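Local atomic coordinates of MTH0777 (PDB entry 1KJN), a protein that is of unknown function, an archaeal member of the DUF1890 family that has an alpha/beta fold built on a parallel sheet and assembles as a dimer. Residues S29-A43 against I59-I71. Residues are numbered along the deposited sequence; the frame is centred on the assembly and turned at random.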
# COMPACT_ATOMS: atom_id res chain seq x y z
N SER A 29 -12.11 -2.88 1.34
CA SER A 29 -12.43 -4.00 2.23
C SER A 29 -12.92 -3.49 3.59
O SER A 29 -13.82 -4.07 4.21
CB SER A 29 -11.24 -4.93 2.42
OG SER A 29 -11.53 -5.94 3.37
N HIS A 30 -12.30 -2.42 4.07
CA HIS A 30 -12.70 -1.83 5.32
C HIS A 30 -14.11 -1.27 5.16
O HIS A 30 -14.91 -1.37 6.08
CB HIS A 30 -11.76 -0.70 5.72
CG HIS A 30 -12.22 0.07 6.91
ND1 HIS A 30 -12.66 1.38 6.82
CD2 HIS A 30 -12.28 -0.26 8.22
CE1 HIS A 30 -12.97 1.81 8.03
NE2 HIS A 30 -12.74 0.84 8.90
N LYS A 31 -14.41 -0.68 4.01
CA LYS A 31 -15.75 -0.13 3.78
C LYS A 31 -16.78 -1.26 3.86
O LYS A 31 -17.83 -1.10 4.46
CB LYS A 31 -15.84 0.54 2.41
CG LYS A 31 -15.00 1.78 2.29
CD LYS A 31 -15.53 2.92 3.17
CE LYS A 31 -16.66 3.67 2.50
NZ LYS A 31 -17.05 4.87 3.30
N LEU A 32 -16.44 -2.40 3.26
CA LEU A 32 -17.34 -3.54 3.24
C LEU A 32 -17.54 -4.13 4.62
O LEU A 32 -18.66 -4.50 4.97
CB LEU A 32 -16.83 -4.59 2.23
CG LEU A 32 -16.96 -4.18 0.76
CD1 LEU A 32 -16.31 -5.20 -0.17
CD2 LEU A 32 -18.43 -4.02 0.40
N LYS A 33 -16.47 -4.20 5.41
CA LYS A 33 -16.55 -4.74 6.77
C LYS A 33 -17.38 -3.82 7.66
O LYS A 33 -17.96 -4.25 8.65
CB LYS A 33 -15.15 -4.91 7.39
CG LYS A 33 -14.37 -6.10 6.82
CD LYS A 33 -12.93 -6.14 7.33
CE LYS A 33 -12.85 -6.36 8.85
NZ LYS A 33 -13.62 -7.57 9.30
N LYS A 34 -17.39 -2.54 7.30
CA LYS A 34 -18.14 -1.52 8.01
C LYS A 34 -19.62 -1.84 7.75
O LYS A 34 -20.48 -1.54 8.59
CB LYS A 34 -17.79 -0.15 7.43
CG LYS A 34 -17.77 1.00 8.42
CD LYS A 34 -16.66 0.84 9.43
CE LYS A 34 -16.68 2.01 10.42
NZ LYS A 34 -15.95 1.71 11.68
N LYS A 35 -19.90 -2.43 6.60
CA LYS A 35 -21.27 -2.80 6.25
C LYS A 35 -21.68 -4.20 6.77
O LYS A 35 -22.77 -4.68 6.46
CB LYS A 35 -21.47 -2.74 4.73
CG LYS A 35 -21.50 -1.34 4.14
CD LYS A 35 -21.53 -1.44 2.63
CE LYS A 35 -21.72 -0.10 1.96
NZ LYS A 35 -23.10 0.40 2.17
N GLY A 36 -20.80 -4.85 7.53
CA GLY A 36 -21.11 -6.16 8.08
C GLY A 36 -20.51 -7.37 7.36
O GLY A 36 -20.49 -8.49 7.90
N PHE A 37 -20.00 -7.13 6.16
CA PHE A 37 -19.40 -8.18 5.36
C PHE A 37 -18.14 -8.80 5.93
O PHE A 37 -17.37 -8.13 6.62
CB PHE A 37 -19.01 -7.63 4.00
CG PHE A 37 -20.15 -7.45 3.07
CD1 PHE A 37 -20.73 -6.20 2.91
CD2 PHE A 37 -20.63 -8.52 2.34
CE1 PHE A 37 -21.79 -6.03 2.03
CE2 PHE A 37 -21.69 -8.35 1.47
CZ PHE A 37 -22.28 -7.11 1.31
N ARG A 38 -17.94 -10.06 5.61
CA ARG A 38 -16.71 -10.76 5.97
C ARG A 38 -16.01 -10.67 4.60
O ARG A 38 -16.61 -11.01 3.59
CB ARG A 38 -16.98 -12.21 6.33
CG ARG A 38 -15.93 -12.81 7.22
CD ARG A 38 -16.17 -14.29 7.44
NE ARG A 38 -15.33 -15.09 6.56
CZ ARG A 38 -14.07 -15.40 6.82
NH1 ARG A 38 -13.51 -15.00 7.95
NH2 ARG A 38 -13.36 -16.09 5.94
N VAL A 39 -14.79 -10.14 4.55
CA VAL A 39 -14.13 -9.98 3.26
C VAL A 39 -12.96 -10.89 3.00
O VAL A 39 -11.99 -10.90 3.75
CB VAL A 39 -13.60 -8.53 3.04
CG1 VAL A 39 -13.10 -8.38 1.59
CG2 VAL A 39 -14.67 -7.50 3.35
N THR A 40 -13.02 -11.57 1.86
CA THR A 40 -11.93 -12.43 1.45
C THR A 40 -11.21 -11.75 0.30
O THR A 40 -11.84 -11.27 -0.64
CB THR A 40 -12.45 -13.80 0.97
OG1 THR A 40 -13.01 -14.52 2.08
CG2 THR A 40 -11.32 -14.62 0.34
N VAL A 41 -9.89 -11.68 0.40
CA VAL A 41 -9.07 -11.08 -0.66
C VAL A 41 -8.35 -12.21 -1.40
O VAL A 41 -7.79 -13.12 -0.78
CB VAL A 41 -8.01 -10.11 -0.08
CG1 VAL A 41 -7.11 -9.59 -1.19
CG2 VAL A 41 -8.67 -8.94 0.67
N THR A 42 -8.37 -12.15 -2.73
CA THR A 42 -7.69 -13.18 -3.52
C THR A 42 -6.86 -12.51 -4.60
O THR A 42 -7.32 -11.58 -5.26
CB THR A 42 -8.70 -14.20 -4.14
OG1 THR A 42 -7.98 -15.22 -4.84
CG2 THR A 42 -9.66 -13.50 -5.12
N ALA A 43 -5.61 -12.95 -4.75
CA ALA A 43 -4.69 -12.37 -5.73
C ALA A 43 -3.40 -13.20 -5.84
O ALA A 43 -3.29 -14.28 -5.23
CB ALA A 43 -4.34 -10.95 -5.31
N ILE A 59 -6.55 -6.42 10.42
CA ILE A 59 -7.68 -5.62 10.88
C ILE A 59 -8.69 -5.24 9.80
O ILE A 59 -9.88 -5.13 10.08
CB ILE A 59 -7.16 -4.31 11.54
CG1 ILE A 59 -6.37 -4.64 12.81
CG2 ILE A 59 -8.31 -3.33 11.83
CD1 ILE A 59 -5.55 -3.49 13.31
N TYR A 60 -8.21 -5.06 8.57
CA TYR A 60 -9.08 -4.63 7.46
C TYR A 60 -9.58 -5.70 6.47
O TYR A 60 -10.34 -5.40 5.55
CB TYR A 60 -8.40 -3.48 6.73
CG TYR A 60 -8.07 -2.31 7.64
CD1 TYR A 60 -9.08 -1.58 8.27
CD2 TYR A 60 -6.75 -1.89 7.82
CE1 TYR A 60 -8.79 -0.45 9.05
CE2 TYR A 60 -6.45 -0.75 8.61
CZ TYR A 60 -7.47 -0.04 9.20
OH TYR A 60 -7.19 1.13 9.89
N THR A 61 -9.14 -6.94 6.65
CA THR A 61 -9.58 -8.05 5.80
C THR A 61 -9.76 -9.25 6.71
O THR A 61 -9.21 -9.29 7.81
CB THR A 61 -8.55 -8.43 4.71
OG1 THR A 61 -7.36 -8.93 5.33
CG2 THR A 61 -8.21 -7.22 3.83
N ASP A 62 -10.51 -10.25 6.26
CA ASP A 62 -10.76 -11.41 7.09
C ASP A 62 -10.04 -12.67 6.67
O ASP A 62 -9.60 -13.48 7.51
CB ASP A 62 -12.26 -11.65 7.16
CG ASP A 62 -13.00 -10.43 7.68
OD1 ASP A 62 -12.79 -10.09 8.86
OD2 ASP A 62 -13.73 -9.79 6.90
N GLU A 63 -9.89 -12.83 5.37
CA GLU A 63 -9.26 -14.01 4.83
C GLU A 63 -8.55 -13.65 3.53
O GLU A 63 -8.89 -12.67 2.87
CB GLU A 63 -10.36 -15.06 4.58
CG GLU A 63 -9.86 -16.42 4.15
CD GLU A 63 -10.97 -17.40 3.82
OE1 GLU A 63 -10.68 -18.61 3.75
OE2 GLU A 63 -12.13 -16.97 3.59
N MSE A 64 -7.57 -14.46 3.17
CA MSE A 64 -6.82 -14.27 1.94
C MSE A 64 -6.47 -15.62 1.34
O MSE A 64 -6.02 -16.51 2.05
CB MSE A 64 -5.56 -13.48 2.20
CG MSE A 64 -5.81 -12.00 2.24
SE MSE A 64 -4.16 -11.13 2.37
CE MSE A 64 -3.79 -11.69 4.17
N VAL A 65 -6.65 -15.75 0.02
CA VAL A 65 -6.41 -17.00 -0.70
C VAL A 65 -5.81 -16.70 -2.07
O VAL A 65 -6.21 -15.74 -2.72
CB VAL A 65 -7.74 -17.74 -0.98
CG1 VAL A 65 -7.48 -19.17 -1.41
CG2 VAL A 65 -8.65 -17.69 0.22
N ASP A 66 -4.90 -17.55 -2.52
CA ASP A 66 -4.27 -17.42 -3.84
C ASP A 66 -5.32 -17.55 -4.97
O ASP A 66 -6.32 -18.26 -4.82
CB ASP A 66 -3.14 -18.46 -3.96
CG ASP A 66 -2.92 -18.93 -5.38
OD1 ASP A 66 -3.48 -19.99 -5.72
OD2 ASP A 66 -2.20 -18.25 -6.15
N LEU A 67 -5.11 -16.84 -6.07
CA LEU A 67 -6.07 -16.86 -7.19
C LEU A 67 -6.50 -18.24 -7.65
O LEU A 67 -7.70 -18.53 -7.71
CB LEU A 67 -5.52 -16.10 -8.40
CG LEU A 67 -5.49 -14.58 -8.33
CD1 LEU A 67 -4.57 -14.04 -9.42
CD2 LEU A 67 -6.88 -14.04 -8.48
N GLU A 68 -5.54 -19.10 -7.96
CA GLU A 68 -5.85 -20.45 -8.44
C GLU A 68 -6.53 -21.30 -7.39
O GLU A 68 -7.47 -22.04 -7.70
CB GLU A 68 -4.60 -21.11 -9.02
CG GLU A 68 -4.12 -20.40 -10.28
CD GLU A 68 -5.17 -20.40 -11.40
OE1 GLU A 68 -5.63 -21.50 -11.78
OE2 GLU A 68 -5.55 -19.32 -11.91
N SER A 69 -6.10 -21.17 -6.14
CA SER A 69 -6.72 -21.94 -5.07
C SER A 69 -8.18 -21.52 -4.92
O SER A 69 -9.06 -22.37 -4.80
CB SER A 69 -5.98 -21.74 -3.76
OG SER A 69 -4.65 -22.21 -3.88
N CYS A 70 -8.44 -20.21 -4.98
CA CYS A 70 -9.80 -19.72 -4.85
C CYS A 70 -10.65 -20.24 -6.02
O CYS A 70 -11.78 -20.66 -5.82
CB CYS A 70 -9.83 -18.19 -4.84
SG CYS A 70 -11.45 -17.50 -4.52
N ILE A 71 -10.11 -20.15 -7.23
CA ILE A 71 -10.80 -20.60 -8.43
C ILE A 71 -11.13 -22.08 -8.32
O ILE A 71 -12.13 -22.54 -8.86
CB ILE A 71 -9.91 -20.39 -9.70
CG1 ILE A 71 -9.99 -18.93 -10.16
CG2 ILE A 71 -10.35 -21.31 -10.85
CD1 ILE A 71 -9.11 -18.64 -11.35
O HOH W 1 -11.01 -16.49 7.26
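Asp62 binds two elements of 29-43 through one carboxylate. OD1 takes the ammonium of Lys33 on its syn lone pair (NZ to OD1 2.7 Å), a salt bridge of opposite charges, while OD2 turns its anti lone pair to the backbone of Val39 (N to OD2 2.6 Å). With CG anti to its carbonyl carbon (chi1 -57°), the carboxylate offers one oxygen to each partner; an alanine here would probably leave the Lys33 ammonium and the Val39 N-H without these mates. Lys33, bent at chi3 and chi4, packs its methylene CD beside the Tyr60 carbonyl, which accepts a hydrogen bond from Ser29 OG (OG to O 2.5 Å) in the carbonyl plane. Tyr60 gives the edge in an offset edge-to-face pair with His30, planes at 89°, and its OH bonds to Asp55 of the second subunit. The extended, acidic Glu63 suits basic Arg38: OE2 forms a salt bridge with NH2 (2.8 Å) at the guanidinium's edge, with Asp62 CB over one face. Apolar Val41 packs CB on Met64 CG (3.7 Å), and Thr42 OG1 donates to Val65 O from above the carbonyl plane. Strands 38-43 and 63-66, Val41 N bonding to Glu63 O, are the parallel arms of a beta-alpha-beta crossover through helix 45-54; 63-66 lies outermost in the chain's sheet, and strand 8-12 flanks 38-43 across from it.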